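Local coordinates for outer membrane protein assembly factor BamA (Haemophilus ducreyi, PDB 4K3C) that probably works within the Bam complex to assemble beta-barrel proteins and insert them into the outer membrane, at residues V95-T100 and N184-G189; L273-E279 and H299-I303. All coordinates share one frame; numbering follows the deposited sequence.

This chain lacks POTRA domains 1-3 and holds the two remaining POTRA domains and the barrel. Contact 1 lies at the periplasmic end of the barrel, where residues 95-100 of the POTRA domain next to it meet the turn at 184-189. Contact 2 lies at the extracellular end, where 273-279 and 299-303, the two ends of one long loop, come together. Their centres are 49 Å apart and their nearest atoms about 32 Å. Both combine buried and exposed residues. Contact 1 joins different domains through threonine and asparagine hydrogen bonds, burying 255 Å². Contact 2 stays within the barrel domain and buries 624 Å²; backbone pairing there is joined by aromatic and aliphatic packing.

Contact 1. Residues V95-T100 and N184-G189; sequences VTADST and NFLGMG
T100 reaches from the start of helix 98-101 to the two glycines of the turn at 184-189. T100 CB sits 3.4 Å from G187 O, and from there the side chain splits. T100 OG1 donates a hydrogen bond to G187 O (2.9 Å), arriving in the carbonyl plane on a lone pair with a C=O...OG1 angle of 130°. The other branch goes to the second glycine, where T100 CG2 rests 3.6 Å from G189 CA. With chi1 at -57°, CG2 is anti to the backbone N and OG1 anti to the carbonyl carbon, a split that lets one threonine serve both glycines. A97, in the N-cap position of the same helix, adds its methyl, with A97 CB 3.3 Å from G187 O.

The second grip comes from N184, whose amide has two jobs. N184 ND2 donates to T96 OG1 (3.3 Å, 162° at the hydrogen), which lies in the amide plane of N184. N184 OD1 accepts G189 N at 3.1 Å within the turn, so both ends of the amide are used and its rotation is fixed. T96 OG1 also bonds E156, which takes V95 N as well; E156 ends strand 147-156 of the POTRA sheet.

These residues join the POTRA domain nearest the barrel to the periplasmic turn between barrel strands 175-185 and 190-198. Both glycines have positive phi, and G187 CA approaches V95 O in a CA-H...O contact (3.5 Å). T96 OG1 accepts the N184 N-H, so its own hydroxyl hydrogen probably points to E156. The chemistry of this contact is therefore mainly polar: the T100 to G187 bond and the N184-T96-E156 chain of hydrogen bonds, with T100 CG2 and A97 CB supplying aliphatic contacts.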
ATOM      1  N   VAL A  95     -10.937  28.917  -1.168  1.00 50.76           N
ATOM      2  CA  VAL A  95      -9.539  28.598  -1.336  1.00 49.57           C
ATOM      3  C   VAL A  95      -9.360  27.557  -2.422  1.00 51.01           C
ATOM      4  O   VAL A  95      -8.329  27.554  -3.091  1.00 57.15           O
ATOM      5  CB  VAL A  95      -8.820  28.225   0.006  1.00 50.08           C
ATOM      6  CG1 VAL A  95      -9.714  28.515   1.209  1.00 48.11           C
ATOM      7  CG2 VAL A  95      -8.344  26.775   0.000  1.00 42.40           C
ATOM      8  N   THR A  96     -10.372  26.722  -2.648  1.00 42.65           N
ATOM      9  CA  THR A  96     -10.167  25.535  -3.498  1.00 60.58           C
ATOM     10  C   THR A  96      -9.803  25.785  -4.968  1.00 71.28           C
ATOM     11  O   THR A  96      -8.648  26.112  -5.237  1.00 85.14           O
ATOM     12  CB  THR A  96     -11.219  24.434  -3.267  1.00 56.53           C
ATOM     13  OG1 THR A  96     -11.067  23.945  -1.928  1.00 44.33           O
ATOM     14  CG2 THR A  96     -11.002  23.259  -4.193  1.00 57.86           C
ATOM     15  N   ALA A  97     -10.748  25.656  -5.897  1.00 46.19           N
ATOM     16  CA  ALA A  97     -10.462  25.713  -7.348  1.00 50.99           C
ATOM     17  C   ALA A  97     -11.606  25.099  -8.095  1.00 60.27           C
ATOM     18  O   ALA A  97     -12.057  24.006  -7.751  1.00 64.72           O
ATOM     19  CB  ALA A  97      -9.192  24.963  -7.728  1.00 45.64           C
ATOM     20  N   ASP A  98     -12.058  25.777  -9.139  1.00 68.50           N
ATOM     21  CA  ASP A  98     -13.078  25.205  -9.995  1.00 69.20           C
ATOM     22  C   ASP A  98     -12.537  23.876 -10.487  1.00 72.24           C
ATOM     23  O   ASP A  98     -13.254  22.887 -10.515  1.00 76.95           O
ATOM     24  CB  ASP A  98     -13.389  26.130 -11.167  1.00 66.20           C
ATOM     25  CG  ASP A  98     -14.551  25.642 -11.989  1.00 87.81           C
ATOM     26  OD1 ASP A  98     -14.323  24.833 -12.921  1.00 93.77           O
ATOM     27  OD2 ASP A  98     -15.698  26.054 -11.701  1.00 95.49           O
ATOM     28  N   SER A  99     -11.248  23.867 -10.824  1.00 68.96           N
ATOM     29  CA  SER A  99     -10.548  22.675 -11.270  1.00 59.53           C
ATOM     30  C   SER A  99     -10.749  21.545 -10.286  1.00 56.71           C
ATOM     31  O   SER A  99     -11.348  20.524 -10.614  1.00 58.53           O
ATOM     32  CB  SER A  99      -9.049  22.957 -11.390  1.00 68.82           C
ATOM     33  OG  SER A  99      -8.786  24.239 -11.941  1.00 75.95           O
ATOM     34  N   THR A 100     -10.265  21.746  -9.066  1.00 56.04           N
ATOM     35  CA  THR A 100     -10.178  20.675  -8.074  1.00 55.27           C
ATOM     36  C   THR A 100     -11.536  20.056  -7.679  1.00 58.55           C
ATOM     37  O   THR A 100     -11.597  18.918  -7.225  1.00 60.70           O
ATOM     38  CB  THR A 100      -9.341  21.144  -6.851  1.00 68.48           C
ATOM     39  OG1 THR A 100      -8.047  21.557  -7.308  1.00 68.19           O
ATOM     40  CG2 THR A 100      -9.153  20.038  -5.821  1.00 46.10           C
ATOM     41  N   ASN A 184      -4.830  19.304   0.028  1.00 51.27           N
ATOM     42  CA  ASN A 184      -5.508  20.270  -0.816  1.00 37.91           C
ATOM     43  C   ASN A 184      -4.685  21.575  -0.936  1.00 44.43           C
ATOM     44  O   ASN A 184      -5.223  22.658  -1.131  1.00 47.41           O
ATOM     45  CB  ASN A 184      -6.918  20.510  -0.284  1.00 39.47           C
ATOM     46  CG  ASN A 184      -7.758  21.335  -1.216  1.00 51.99           C
ATOM     47  OD1 ASN A 184      -7.459  21.438  -2.405  1.00 41.76           O
ATOM     48  ND2 ASN A 184      -8.816  21.943  -0.685  1.00 56.57           N
ATOM     49  N   PHE A 185      -3.368  21.443  -0.787  1.00 41.62           N
ATOM     50  CA  PHE A 185      -2.390  22.494  -1.045  1.00 49.06           C
ATOM     51  C   PHE A 185      -2.324  22.698  -2.532  1.00 62.69           C
ATOM     52  O   PHE A 185      -2.123  21.737  -3.257  1.00 92.75           O
ATOM     53  CB  PHE A 185      -1.021  21.973  -0.587  1.00 43.15           C
ATOM     54  CG  PHE A 185       0.145  22.874  -0.916  1.00 36.81           C
ATOM     55  CD1 PHE A 185       0.706  22.893  -2.188  1.00 35.87           C
ATOM     56  CD2 PHE A 185       0.725  23.648   0.074  1.00 40.85           C
ATOM     57  CE1 PHE A 185       1.785  23.704  -2.477  1.00 44.76           C
ATOM     58  CE2 PHE A 185       1.809  24.455  -0.204  1.00 48.12           C
ATOM     59  CZ  PHE A 185       2.341  24.485  -1.480  1.00 51.98           C
ATOM     60  N   LEU A 186      -2.502  23.916  -3.017  1.00 41.02           N
ATOM     61  CA  LEU A 186      -3.036  25.013  -2.258  1.00 44.43           C
ATOM     62  C   LEU A 186      -4.339  25.229  -2.974  1.00 44.81           C
ATOM     63  O   LEU A 186      -4.400  26.027  -3.900  1.00 39.04           O
ATOM     64  CB  LEU A 186      -2.200  26.270  -2.469  1.00 58.30           C
ATOM     65  CG  LEU A 186      -0.671  26.244  -2.560  1.00 56.92           C
ATOM     66  CD1 LEU A 186      -0.174  26.142  -3.998  1.00 35.43           C
ATOM     67  CD2 LEU A 186      -0.131  27.497  -1.886  1.00 45.59           C
ATOM     68  N   GLY A 187      -5.372  24.489  -2.588  1.00 45.82           N
ATOM     69  CA  GLY A 187      -6.622  24.497  -3.320  1.00 40.93           C
ATOM     70  C   GLY A 187      -6.522  23.653  -4.576  1.00 46.91           C
ATOM     71  O   GLY A 187      -7.488  23.539  -5.326  1.00 49.80           O
ATOM     72  N   MET A 188      -5.353  23.052  -4.792  1.00 39.46           N
ATOM     73  CA  MET A 188      -5.065  22.284  -5.996  1.00 46.24           C
ATOM     74  C   MET A 188      -5.277  20.772  -5.856  1.00 47.16           C
ATOM     75  O   MET A 188      -5.024  20.007  -6.788  1.00 55.26           O
ATOM     76  CB  MET A 188      -3.625  22.539  -6.428  1.00 64.75           C
ATOM     77  CG  MET A 188      -3.345  23.941  -6.936  1.00 70.67           C
ATOM     78  SD  MET A 188      -1.575  24.211  -7.215  1.00 42.69           S
ATOM     79  CE  MET A 188      -1.715  25.870  -7.874  1.00 44.70           C
ATOM     80  N   GLY A 189      -5.711  20.330  -4.685  1.00 45.38           N
ATOM     81  CA  GLY A 189      -5.997  18.925  -4.485  1.00 44.01           C
ATOM     82  C   GLY A 189      -4.782  18.038  -4.277  1.00 44.79           C
ATOM     83  O   GLY A 189      -4.901  16.823  -4.135  1.00 47.11           O
TER

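Contact 2. Residues L273-E279 and H299-I303; sequences LRNVERE and HYDRI
Y300 and V276 meet at the buried, tightly packed side of the contact. V276 CG1 approaches the edge of the tyrosine ring, 3.4 Å from Y300 CD2, while R278 CB lies over one face, 4.0 Å from the Y300 centroid and 26° off the normal. The R278 chain, extended from CG to NE, crosses the ring at about a right angle and carries its guanidinium on to a salt bridge with E283 of helix 280-288, whose residues also touch Y300.

These contacts lie at the base of the extracellular loop joining antiparallel barrel strands 260-274 and 303-317. Pairing ends at L273 and I303, a hydrogen-bonded pair: L273 N to I303 O is 2.9 Å, I303 N to L273 O 3.3 Å, and both side chains lie on one face of the sheet. Beyond it, the Y300 N to V276 O bond is weak (3.5 Å, 140°).

On the more exposed side the packing is looser. H299 is partly exposed; E277 CA lies over its ring, 3.7 Å from the H299 centroid, and N275 OD1 is at its edge. R274 and R302, both on the surface, run side by side with guanidinium planes 79° apart, and R302 CD lies 3.6 Å from R274 CB.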
ATOM      1  N   LEU A 273      30.001   8.066   2.700  1.00 48.58           N
ATOM      2  CA  LEU A 273      30.315   7.070   3.722  1.00 44.31           C
ATOM      3  C   LEU A 273      31.605   7.373   4.478  1.00 56.02           C
ATOM      4  O   LEU A 273      32.623   7.719   3.883  1.00 61.13           O
ATOM      5  CB  LEU A 273      30.333   5.657   3.129  1.00 39.34           C
ATOM      6  CG  LEU A 273      28.945   5.075   2.807  1.00 42.45           C
ATOM      7  CD1 LEU A 273      28.385   5.582   1.482  1.00 38.79           C
ATOM      8  CD2 LEU A 273      28.938   3.541   2.857  1.00 45.95           C
ATOM      9  N   ARG A 274      31.533   7.254   5.803  1.00 63.74           N
ATOM     10  CA  ARG A 274      32.666   7.470   6.703  1.00 59.03           C
ATOM     11  C   ARG A 274      32.768   6.235   7.611  1.00 62.98           C
ATOM     12  O   ARG A 274      31.848   5.398   7.621  1.00 47.83           O
ATOM     13  CB  ARG A 274      32.454   8.746   7.527  1.00 54.83           C
ATOM     14  CG  ARG A 274      31.429   8.619   8.668  1.00 70.56           C
ATOM     15  CD  ARG A 274      30.710   9.939   8.976  1.00 85.03           C
ATOM     16  NE  ARG A 274      31.640  11.020   9.294  1.00106.40           N
ATOM     17  CZ  ARG A 274      31.360  12.318   9.171  1.00116.22           C
ATOM     18  NH1 ARG A 274      30.167  12.710   8.728  1.00112.47           N
ATOM     19  NH2 ARG A 274      32.281  13.228   9.488  1.00117.94           N
ATOM     20  N   ASN A 275      33.858   6.132   8.377  1.00 74.22           N
ATOM     21  CA  ASN A 275      34.162   4.913   9.119  1.00 74.15           C
ATOM     22  C   ASN A 275      34.485   3.904   8.023  1.00 79.65           C
ATOM     23  O   ASN A 275      35.397   4.141   7.225  1.00 74.24           O
ATOM     24  CB  ASN A 275      32.976   4.502  10.029  1.00126.68           C
ATOM     25  CG  ASN A 275      33.228   3.234  10.847  1.00128.89           C
ATOM     26  OD1 ASN A 275      33.918   2.316  10.411  1.00132.01           O
ATOM     27  ND2 ASN A 275      32.625   3.172  12.032  1.00126.62           N
ATOM     28  N   VAL A 276      33.701   2.828   7.939  1.00 83.27           N
ATOM     29  CA  VAL A 276      33.956   1.712   7.021  1.00 68.48           C
ATOM     30  C   VAL A 276      35.314   1.101   7.310  1.00 65.08           C
ATOM     31  O   VAL A 276      36.324   1.535   6.744  1.00 57.56           O
ATOM     32  CB  VAL A 276      33.914   2.123   5.547  1.00 63.07           C
ATOM     33  CG1 VAL A 276      33.749   0.890   4.693  1.00 72.10           C
ATOM     34  CG2 VAL A 276      32.771   3.087   5.290  1.00 65.81           C
ATOM     35  N   GLU A 277      35.332   0.082   8.169  1.00 68.65           N
ATOM     36  CA  GLU A 277      36.583  -0.367   8.784  1.00 72.15           C
ATOM     37  C   GLU A 277      37.417  -1.283   7.916  1.00 67.90           C
ATOM     38  O   GLU A 277      38.328  -1.944   8.405  1.00 81.56           O
ATOM     39  CB  GLU A 277      36.360  -0.967  10.184  1.00 78.99           C
ATOM     40  CG  GLU A 277      35.960  -2.431  10.235  1.00 78.21           C
ATOM     41  CD  GLU A 277      36.913  -3.244  11.093  1.00 75.56           C
ATOM     42  OE1 GLU A 277      38.135  -3.188  10.838  1.00 63.55           O
ATOM     43  OE2 GLU A 277      36.440  -3.933  12.026  1.00 82.72           O
ATOM     44  N   ARG A 278      37.111  -1.292   6.624  1.00 56.03           N
ATOM     45  CA  ARG A 278      37.950  -1.953   5.624  1.00 61.47           C
ATOM     46  C   ARG A 278      37.958  -3.471   5.719  1.00 58.06           C
ATOM     47  O   ARG A 278      38.772  -4.061   6.428  1.00 56.75           O
ATOM     48  CB  ARG A 278      39.383  -1.401   5.627  1.00 69.83           C
ATOM     49  CG  ARG A 278      40.267  -1.975   4.531  1.00 72.29           C
ATOM     50  CD  ARG A 278      41.633  -1.300   4.476  1.00 70.61           C
ATOM     51  NE  ARG A 278      42.398  -1.774   3.326  1.00 70.42           N
ATOM     52  CZ  ARG A 278      43.671  -2.151   3.370  1.00 70.79           C
ATOM     53  NH1 ARG A 278      44.349  -2.102   4.508  1.00 78.35           N
ATOM     54  NH2 ARG A 278      44.267  -2.576   2.268  1.00 66.80           N
ATOM     55  N   GLU A 279      37.045  -4.099   4.987  1.00 61.59           N
ATOM     56  CA  GLU A 279      37.070  -5.543   4.855  1.00 66.30           C
ATOM     57  C   GLU A 279      37.166  -6.011   3.393  1.00 60.70           C
ATOM     58  O   GLU A 279      37.106  -5.219   2.459  1.00 55.08           O
ATOM     59  CB  GLU A 279      35.887  -6.185   5.590  1.00 69.13           C
ATOM     60  CG  GLU A 279      34.562  -6.108   4.873  1.00 63.78           C
ATOM     61  CD  GLU A 279      34.439  -7.147   3.785  1.00 57.28           C
ATOM     62  OE1 GLU A 279      34.286  -6.745   2.619  1.00 59.77           O
ATOM     63  OE2 GLU A 279      34.545  -8.354   4.086  1.00 57.67           O
ATOM     64  N   HIS A 299      40.573   1.423   7.655  1.00 72.61           N
ATOM     65  CA  HIS A 299      39.500   2.298   7.161  1.00 64.95           C
ATOM     66  C   HIS A 299      39.820   2.991   5.832  1.00 71.50           C
ATOM     67  O   HIS A 299      40.982   3.117   5.440  1.00 79.02           O
ATOM     68  CB  HIS A 299      39.090   3.317   8.225  1.00 59.52           C
ATOM     69  CG  HIS A 299      38.768   2.699   9.551  1.00 73.71           C
ATOM     70  ND1 HIS A 299      39.730   2.147  10.373  1.00 84.60           N
ATOM     71  CD2 HIS A 299      37.587   2.534  10.196  1.00 69.10           C
ATOM     72  CE1 HIS A 299      39.156   1.673  11.465  1.00 81.26           C
ATOM     73  NE2 HIS A 299      37.856   1.893  11.381  1.00 70.92           N
ATOM     74  N   TYR A 300      38.781   3.426   5.128  1.00 70.08           N
ATOM     75  CA  TYR A 300      38.974   4.031   3.817  1.00 71.65           C
ATOM     76  C   TYR A 300      38.886   5.541   3.854  1.00 76.30           C
ATOM     77  O   TYR A 300      38.130   6.106   4.641  1.00 72.22           O
ATOM     78  CB  TYR A 300      37.919   3.527   2.839  1.00 71.43           C
ATOM     79  CG  TYR A 300      37.876   2.035   2.703  1.00 72.10           C
ATOM     80  CD1 TYR A 300      38.849   1.354   1.981  1.00 73.28           C
ATOM     81  CD2 TYR A 300      36.864   1.304   3.290  1.00 72.44           C
ATOM     82  CE1 TYR A 300      38.815  -0.022   1.861  1.00 65.25           C
ATOM     83  CE2 TYR A 300      36.816  -0.058   3.166  1.00 64.83           C
ATOM     84  CZ  TYR A 300      37.793  -0.712   2.457  1.00 60.84           C
ATOM     85  OH  TYR A 300      37.734  -2.067   2.349  1.00 60.43           O
ATOM     86  N   ASP A 301      39.657   6.190   2.987  1.00 90.80           N
ATOM     87  CA  ASP A 301      39.439   7.603   2.715  1.00 94.59           C
ATOM     88  C   ASP A 301      38.022   7.677   2.174  1.00 89.29           C
ATOM     89  O   ASP A 301      37.698   7.016   1.185  1.00 93.90           O
ATOM     90  CB  ASP A 301      40.440   8.134   1.683  1.00103.43           C
ATOM     91  CG  ASP A 301      41.888   7.974   2.127  1.00114.58           C
ATOM     92  OD1 ASP A 301      42.129   7.834   3.345  1.00118.82           O
ATOM     93  OD2 ASP A 301      42.786   7.990   1.255  1.00117.86           O
ATOM     94  N   ARG A 302      37.186   8.461   2.842  1.00 79.61           N
ATOM     95  CA  ARG A 302      35.747   8.477   2.606  1.00 75.89           C
ATOM     96  C   ARG A 302      35.295   8.385   1.141  1.00 70.48           C
ATOM     97  O   ARG A 302      35.990   8.812   0.221  1.00 64.58           O
ATOM     98  CB  ARG A 302      35.107   9.670   3.323  1.00 88.03           C
ATOM     99  CG  ARG A 302      35.470   9.738   4.808  1.00 98.79           C
ATOM    100  CD  ARG A 302      34.626  10.764   5.565  1.00107.92           C
ATOM    101  NE  ARG A 302      34.840  12.139   5.115  1.00115.77           N
ATOM    102  CZ  ARG A 302      34.398  13.213   5.761  1.00118.84           C
ATOM    103  NH1 ARG A 302      34.636  14.429   5.281  1.00116.43           N
ATOM    104  NH2 ARG A 302      33.720  13.071   6.893  1.00118.57           N
ATOM    105  N   ILE A 303      34.109   7.809   0.970  1.00 68.18           N
ATOM    106  CA  ILE A 303      33.578   7.340  -0.298  1.00 57.02           C
ATOM    107  C   ILE A 303      32.339   8.169  -0.601  1.00 57.93           C
ATOM    108  O   ILE A 303      31.565   8.445   0.303  1.00 69.05           O
ATOM    109  CB  ILE A 303      33.152   5.863  -0.117  1.00 60.05           C
ATOM    110  CG1 ILE A 303      34.349   5.014   0.324  1.00 54.61           C
ATOM    111  CG2 ILE A 303      32.498   5.307  -1.368  1.00 65.77           C
ATOM    112  CD1 ILE A 303      33.980   3.669   0.912  1.00 39.77           C
TER